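Local coordinates for PDZ domain protein (Parabacteroides distasonis, PDB 4L8N) that is of unknown function but binds magnesium and carries PDZ domains, consistent with peptide recognition, beside a DUF4136 domain, at residues Asp17-Lys22 against Tyr289-Tyr294; Thr136-Asp141 against Lys252-Arg257; Lys146-Ser151 against Leu177-Ala182. All coordinates share one frame; numbering follows the deposited sequence.

Along the chain, contact 3 falls between the segments of contact 2, and contact 2 between those of contact 1. Contact 1 joins the end of strand 8-18 in the N-terminal PDZ region to the loop after helix 274-285. It so holds the PDZ region against the DUF4136 part. Contacts 2 and 3 lie in the DUF4136 region, at the mixed sheet: contact 2 in loops next to strands 123-135, 240-250 and 258-268, contact 3 in edge strand 178-179 and its neighbour 147-150. Centres of contacts 1 and 2 are about 16 Å apart, 2 and 3 about 17 Å, 1 and 3 about 23 Å. Contacts 1 and 3 touch where Y289 packs on L177.

Contact 1: residues Asp17-Lys22 against Tyr289-Tyr294; sequences DISQSK and YPYTKY
The end of strand 8-18 of the N-terminal PDZ domain meets the loop between helix 274-285 and strand 298-309. Y291 OH donates to D17 OD2 at 2.9 Å. CG of Y291 lies opposite its backbone N (chi1 -174°), which carries the phenol out to D17. The carboxylate oxygen lies at the edge of the ring, in its plane, while the two planes are turned 63° apart. K293 NZ takes the syn lone pair of the same oxygen at 3.1 Å and forms a salt bridge. The phenol arrives on the anti side, so two donors grip OD2. K293 reaches D17 with an extended chain from the opposite direction, and its NZ also bonds to the backbone O of K457.

The turn after the strand touches the phenol through S19 and S21. Y291 CE1 lies 3.5 Å from S19 OG and 4.1 Å from S21 CB. S19 OG accepts from S21 N in an ST turn, and it also bonds to W24 O. Water extends the join: one molecule donates to Y291 OH and accepts from Q20 N. A second water accepts from T292 N, donates to P290 O and bonds to S21 OG.

Contact 2: residues Thr136-Asp141 against Lys252-Arg257; sequences TSDGVD and KDIPGR
R257 NH1 donates to D138 OD2 at 3.1 Å, with an N-H...O angle of 165°. This salt bridge ties the loop after strand 123-135 to the type II beta turn I254-R257, in the connection between strands 240-250 and 258-268 of the mixed sheet. The acceptor lies in the guanidinium plane, at its edge. NH1 reaches OD2 on the anti side, slightly out of the carboxylate plane. The two planes are 44° apart, and a single N-H makes the bond.

R257 leaves its backbone with CG anti to the backbone N and then bends at chi3 (63°). The bend turns the guanidinium toward V140 and D138. NH2 has its own partner, a salt bridge to D250 OD2, so the group spans two acidic residues. Held by D138 on NH1 and D250 on NH2, the guanidinium is probably fixed in its rotation. V140 comes from the other direction and brings CG1 to 3.7 Å from R257 NH2. Its CG2 passes D253 OD2. I254 CD1 lies over one guanidinium face, offset toward the rim. An alanine in place of R257 would probably leave the carboxylates of D138 and D250 without their shared cation and open a gap beside V140.

Further back along the arginine, T136 OG1 approaches R257 CD at 3.6 Å. The same hydroxyl accepts a weak bond from D138 N. The turn is closed by R257 N donating to I254 O. G256, third in the turn, adopts backbone angles at which a side chain would collide with the carbonyl O of P255. The second subunit also reaches this surface: its P255 packs on I254, and its Q189 OE1 bonds to S137 OG.

Contact 3: residues Lys146-Ser151 against Leu177-Ala182; sequences KTFAFS and LTVDIA
F148 and V179 cross at a slant on one face of the parallel pair at the edge of the mixed sheet. F148 CG sits between the backbone N and the carbonyl carbon (chi1 68°), which lays the ring back over the neighbouring strand. One ring face receives V179 CA, offset toward the rim. The far end of the ring meets one methyl of V179, with F148 CZ 3.5 Å from V179 CG2. L177 closes in from the other end, its CB 3.9 Å from F148 CD1. E169 and L172 of helix 158-175 touch F148 as well, so the ring is held between strand and helix.

T147 and T178 occupy the opposite face. They lie side by side and point the same way, with their CG2 methyls 3.7 Å apart. T147 OG1 and D180 OD2 are bridged by a water, which donates to the carboxylate. The hydroxyl also bonds to D185 N. A149 CB packs on D180 O at 3.6 Å.

The backbones fix these positions. T178 N donates to K146 O at 3.1 Å. F148 N donates to T178 O at 2.9 Å, and D180 N to F148 O at 3.0 Å. F148 thus bonds through its N to the residue before V179 and through its O to the residue after it, as usual in a parallel pair. Strand 178-179 is the outermost at this end of the mixed sheet within the chain. Strand 147-150, helix 158-175 and strand 178-179 together form a beta-alpha-beta crossover, with F148 and V179 on the face that the helix covers.

Contact 1: residues Asp17-Lys22 against Tyr289-Tyr294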
# COMPACT_ATOMS: atom_id res chain seq x y z
N ASP A 17 26.08 3.95 -7.24
CA ASP A 17 25.21 3.48 -8.31
C ASP A 17 25.40 4.33 -9.53
O ASP A 17 25.78 5.49 -9.41
CB ASP A 17 23.74 3.66 -7.88
CG ASP A 17 23.10 2.58 -7.05
OD1 ASP A 17 23.65 1.45 -7.01
OD2 ASP A 17 22.01 2.83 -6.50
N ILE A 18 25.05 3.81 -10.71
CA ILE A 18 24.94 4.67 -11.88
C ILE A 18 23.43 4.99 -11.85
O ILE A 18 22.61 4.09 -12.09
CB ILE A 18 25.50 4.10 -13.21
CG1 ILE A 18 27.04 4.18 -13.22
CG2 ILE A 18 24.96 4.86 -14.43
CD1 ILE A 18 27.71 2.93 -12.87
N SER A 19 23.08 6.20 -11.36
CA SER A 19 21.71 6.68 -11.14
C SER A 19 20.81 6.54 -12.34
O SER A 19 21.17 6.91 -13.46
CB SER A 19 21.71 8.13 -10.68
OG SER A 19 20.40 8.66 -10.61
N GLN A 20 19.62 5.98 -12.07
CA GLN A 20 18.54 5.77 -13.03
C GLN A 20 17.43 6.79 -12.75
O GLN A 20 16.49 6.89 -13.54
CB GLN A 20 18.03 4.31 -12.98
CG GLN A 20 19.03 3.25 -13.52
CD GLN A 20 19.68 3.62 -14.85
OE1 GLN A 20 20.91 3.74 -14.95
NE2 GLN A 20 18.87 3.86 -15.88
N SER A 21 17.58 7.59 -11.67
CA SER A 21 16.65 8.66 -11.27
C SER A 21 16.74 9.82 -12.24
O SER A 21 17.83 10.27 -12.55
CB SER A 21 16.95 9.13 -9.85
OG SER A 21 16.37 10.40 -9.60
N LYS A 22 15.59 10.32 -12.69
CA LYS A 22 15.50 11.44 -13.64
C LYS A 22 15.74 12.78 -12.97
O LYS A 22 16.05 13.75 -13.66
CB LYS A 22 14.11 11.47 -14.34
CG LYS A 22 13.67 10.16 -15.02
CD LYS A 22 14.42 9.83 -16.33
CE LYS A 22 14.25 8.38 -16.75
NZ LYS A 22 15.14 8.02 -17.89
N TYR A 289 15.42 11.56 -0.34
CA TYR A 289 15.44 12.92 -0.89
C TYR A 289 16.90 13.40 -0.94
O TYR A 289 17.52 13.47 0.13
CB TYR A 289 14.53 13.93 -0.15
CG TYR A 289 14.40 15.20 -0.96
CD1 TYR A 289 13.56 15.25 -2.08
CD2 TYR A 289 15.26 16.29 -0.74
CE1 TYR A 289 13.52 16.38 -2.90
CE2 TYR A 289 15.23 17.42 -1.57
CZ TYR A 289 14.34 17.46 -2.64
OH TYR A 289 14.29 18.57 -3.47
N PRO A 290 17.50 13.71 -2.11
CA PRO A 290 16.94 13.76 -3.47
C PRO A 290 17.05 12.48 -4.30
O PRO A 290 16.55 12.44 -5.43
CB PRO A 290 17.78 14.86 -4.12
CG PRO A 290 19.12 14.71 -3.48
CD PRO A 290 18.90 14.18 -2.11
N TYR A 291 17.69 11.42 -3.76
CA TYR A 291 17.89 10.21 -4.53
C TYR A 291 16.87 9.13 -4.15
O TYR A 291 17.02 8.44 -3.15
CB TYR A 291 19.33 9.72 -4.36
CG TYR A 291 19.69 8.53 -5.22
CD1 TYR A 291 19.48 8.55 -6.59
CD2 TYR A 291 20.30 7.40 -4.67
CE1 TYR A 291 19.82 7.46 -7.39
CE2 TYR A 291 20.65 6.31 -5.45
CZ TYR A 291 20.41 6.34 -6.82
OH TYR A 291 20.78 5.26 -7.59
N THR A 292 15.82 9.00 -4.99
CA THR A 292 14.73 8.04 -4.88
C THR A 292 14.95 6.89 -5.86
O THR A 292 14.98 7.10 -7.07
CB THR A 292 13.37 8.75 -5.15
OG1 THR A 292 13.16 9.80 -4.20
CG2 THR A 292 12.18 7.81 -5.10
N LYS A 293 15.10 5.65 -5.33
CA LYS A 293 15.20 4.48 -6.19
C LYS A 293 14.09 3.44 -5.87
O LYS A 293 13.78 2.62 -6.74
CB LYS A 293 16.60 3.87 -6.26
CG LYS A 293 17.28 3.43 -4.97
CD LYS A 293 18.53 2.60 -5.34
CE LYS A 293 19.45 2.36 -4.16
NZ LYS A 293 20.37 1.22 -4.40
N TYR A 294 13.42 3.53 -4.71
CA TYR A 294 12.31 2.63 -4.31
C TYR A 294 11.01 3.40 -4.15
O TYR A 294 10.90 4.26 -3.28
CB TYR A 294 12.62 1.87 -3.01
CG TYR A 294 13.81 0.97 -3.17
CD1 TYR A 294 13.71 -0.24 -3.85
CD2 TYR A 294 15.07 1.37 -2.74
CE1 TYR A 294 14.82 -1.04 -4.07
CE2 TYR A 294 16.19 0.56 -2.94
CZ TYR A 294 16.06 -0.64 -3.60
OH TYR A 294 17.15 -1.45 -3.81
O HOH W 1 18.97 5.03 -9.53
O HOH W 2 15.70 11.12 -7.35

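Contact 2: residues Thr136-Asp141 against Lys252-Arg257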
# COMPACT_ATOMS: atom_id res chain seq x y z
N THR A 136 7.53 13.79 -9.17
CA THR A 136 7.01 14.42 -10.40
C THR A 136 7.52 13.62 -11.62
O THR A 136 8.60 13.03 -11.59
CB THR A 136 7.39 15.92 -10.45
OG1 THR A 136 6.84 16.51 -11.63
CG2 THR A 136 8.91 16.18 -10.39
N SER A 137 6.71 13.59 -12.68
CA SER A 137 7.07 12.88 -13.89
C SER A 137 7.96 13.77 -14.76
O SER A 137 8.59 13.27 -15.70
CB SER A 137 5.83 12.40 -14.64
OG SER A 137 4.92 13.46 -14.87
N ASP A 138 8.05 15.08 -14.41
CA ASP A 138 8.94 16.05 -15.07
C ASP A 138 10.37 15.75 -14.64
O ASP A 138 10.61 15.50 -13.45
CB ASP A 138 8.55 17.50 -14.74
CG ASP A 138 7.11 17.86 -15.08
OD1 ASP A 138 6.55 17.26 -16.03
OD2 ASP A 138 6.54 18.73 -14.39
N GLY A 139 11.29 15.74 -15.59
CA GLY A 139 12.70 15.41 -15.36
C GLY A 139 13.55 16.54 -14.82
O GLY A 139 14.74 16.63 -15.18
N VAL A 140 12.98 17.36 -13.91
CA VAL A 140 13.65 18.49 -13.29
C VAL A 140 14.68 18.02 -12.27
O VAL A 140 14.38 17.17 -11.43
CB VAL A 140 12.65 19.50 -12.70
CG1 VAL A 140 11.92 18.97 -11.47
CG2 VAL A 140 13.33 20.83 -12.40
N ASP A 141 15.89 18.59 -12.32
CA ASP A 141 16.93 18.31 -11.34
C ASP A 141 16.57 18.96 -9.98
O ASP A 141 16.34 20.17 -9.91
CB ASP A 141 18.31 18.77 -11.83
CG ASP A 141 19.41 18.00 -11.13
OD1 ASP A 141 19.79 18.39 -10.00
OD2 ASP A 141 19.80 16.93 -11.65
N LYS A 252 9.14 27.78 -7.31
CA LYS A 252 9.81 28.60 -8.32
C LYS A 252 9.70 28.11 -9.79
O LYS A 252 9.40 28.94 -10.63
CB LYS A 252 11.29 28.83 -7.95
CG LYS A 252 12.12 27.56 -7.72
CD LYS A 252 13.61 27.87 -7.55
CE LYS A 252 14.45 27.53 -8.76
NZ LYS A 252 15.87 27.94 -8.58
N ASP A 253 9.96 26.82 -10.11
CA ASP A 253 9.98 26.33 -11.50
C ASP A 253 8.58 26.23 -12.08
O ASP A 253 8.36 26.79 -13.14
CB ASP A 253 10.72 24.99 -11.63
CG ASP A 253 11.39 24.76 -12.96
OD1 ASP A 253 10.68 24.62 -13.98
OD2 ASP A 253 12.64 24.67 -12.99
N ILE A 254 7.66 25.48 -11.42
CA ILE A 254 6.23 25.30 -11.77
C ILE A 254 5.51 25.37 -10.41
O ILE A 254 5.37 24.35 -9.75
CB ILE A 254 5.91 24.00 -12.59
CG1 ILE A 254 6.67 23.97 -13.94
CG2 ILE A 254 4.41 23.83 -12.81
CD1 ILE A 254 6.89 22.59 -14.54
N PRO A 255 5.20 26.59 -9.92
CA PRO A 255 4.63 26.70 -8.57
C PRO A 255 3.41 25.81 -8.32
O PRO A 255 2.54 25.73 -9.16
CB PRO A 255 4.24 28.19 -8.49
CG PRO A 255 5.22 28.86 -9.38
CD PRO A 255 5.41 27.92 -10.53
N GLY A 256 3.40 25.12 -7.18
CA GLY A 256 2.30 24.24 -6.80
C GLY A 256 2.49 22.78 -7.15
O GLY A 256 1.78 21.92 -6.62
N ARG A 257 3.44 22.49 -8.06
CA ARG A 257 3.82 21.13 -8.49
C ARG A 257 4.49 20.41 -7.34
O ARG A 257 5.44 20.93 -6.75
CB ARG A 257 4.77 21.20 -9.71
CG ARG A 257 5.38 19.87 -10.16
CD ARG A 257 6.32 20.04 -11.34
NE ARG A 257 7.48 20.87 -11.00
CZ ARG A 257 8.58 21.00 -11.74
NH1 ARG A 257 8.68 20.36 -12.90
NH2 ARG A 257 9.57 21.77 -11.34

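Contact 3: residues Lys146-Ser151 against Leu177-Ala182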
# COMPACT_ATOMS: atom_id res chain seq x y z
N LYS A 146 17.16 25.14 -3.57
CA LYS A 146 18.14 25.25 -2.49
C LYS A 146 17.56 25.68 -1.12
O LYS A 146 18.23 25.48 -0.10
CB LYS A 146 19.25 26.24 -2.93
CG LYS A 146 20.00 25.86 -4.23
CD LYS A 146 21.00 24.68 -4.07
CE LYS A 146 21.96 24.55 -5.24
NZ LYS A 146 22.93 23.43 -5.07
N THR A 147 16.36 26.27 -1.10
CA THR A 147 15.77 26.80 0.13
C THR A 147 14.35 26.28 0.37
O THR A 147 13.60 25.96 -0.57
CB THR A 147 15.77 28.37 0.15
OG1 THR A 147 14.83 28.90 -0.78
CG2 THR A 147 17.15 28.97 -0.10
N PHE A 148 13.97 26.24 1.66
CA PHE A 148 12.67 25.76 2.05
C PHE A 148 12.08 26.55 3.20
O PHE A 148 12.76 27.33 3.86
CB PHE A 148 12.74 24.26 2.41
CG PHE A 148 13.52 23.95 3.67
CD1 PHE A 148 14.92 23.94 3.66
CD2 PHE A 148 12.86 23.62 4.85
CE1 PHE A 148 15.63 23.68 4.83
CE2 PHE A 148 13.57 23.35 6.01
CZ PHE A 148 14.95 23.37 5.99
N ALA A 149 10.79 26.35 3.42
CA ALA A 149 10.01 26.89 4.52
C ALA A 149 8.85 25.94 4.74
O ALA A 149 8.52 25.16 3.84
CB ALA A 149 9.53 28.30 4.20
N PHE A 150 8.27 25.96 5.93
CA PHE A 150 7.15 25.09 6.23
C PHE A 150 5.85 25.79 5.94
O PHE A 150 5.78 27.01 6.06
CB PHE A 150 7.21 24.60 7.68
CG PHE A 150 8.42 23.73 7.88
CD1 PHE A 150 8.40 22.39 7.52
CD2 PHE A 150 9.61 24.27 8.35
CE1 PHE A 150 9.54 21.59 7.66
CE2 PHE A 150 10.76 23.48 8.46
CZ PHE A 150 10.71 22.14 8.14
N SER A 151 4.83 25.03 5.54
CA SER A 151 3.52 25.61 5.30
C SER A 151 2.85 25.91 6.66
O SER A 151 3.27 25.35 7.69
CB SER A 151 2.66 24.71 4.40
OG SER A 151 2.24 23.48 4.97
N LEU A 177 20.38 22.03 2.39
CA LEU A 177 19.29 22.95 2.09
C LEU A 177 19.23 24.00 3.21
O LEU A 177 19.74 23.78 4.31
CB LEU A 177 17.94 22.24 1.88
CG LEU A 177 17.84 21.21 0.73
CD1 LEU A 177 16.42 20.68 0.60
CD2 LEU A 177 18.27 21.80 -0.62
N THR A 178 18.65 25.15 2.91
CA THR A 178 18.62 26.20 3.91
C THR A 178 17.20 26.82 4.02
O THR A 178 16.44 26.85 3.04
CB THR A 178 19.73 27.21 3.64
OG1 THR A 178 19.61 28.27 4.58
CG2 THR A 178 19.76 27.73 2.20
N VAL A 179 16.83 27.24 5.24
CA VAL A 179 15.53 27.87 5.50
C VAL A 179 15.55 29.34 4.98
O VAL A 179 16.55 30.06 5.11
CB VAL A 179 15.13 27.82 7.00
CG1 VAL A 179 13.72 28.36 7.22
CG2 VAL A 179 15.27 26.43 7.59
N ASP A 180 14.43 29.75 4.36
CA ASP A 180 14.14 31.10 3.90
C ASP A 180 12.63 31.25 3.96
O ASP A 180 11.95 30.72 3.09
CB ASP A 180 14.71 31.36 2.48
CG ASP A 180 14.45 32.75 1.91
OD1 ASP A 180 14.33 33.71 2.70
OD2 ASP A 180 14.40 32.88 0.67
N ILE A 181 12.10 31.90 5.01
CA ILE A 181 10.64 32.04 5.18
C ILE A 181 10.08 33.07 4.19
O ILE A 181 8.91 32.99 3.80
CB ILE A 181 10.26 32.39 6.65
CG1 ILE A 181 10.75 31.31 7.64
CG2 ILE A 181 8.73 32.59 6.80
CD1 ILE A 181 10.85 31.79 9.10
N ALA A 182 10.91 34.02 3.78
CA ALA A 182 10.53 35.08 2.86
C ALA A 182 10.23 34.56 1.45
O ALA A 182 9.08 34.64 1.01
CB ALA A 182 11.61 36.14 2.81
O HOH W 3 15.51 31.58 -1.50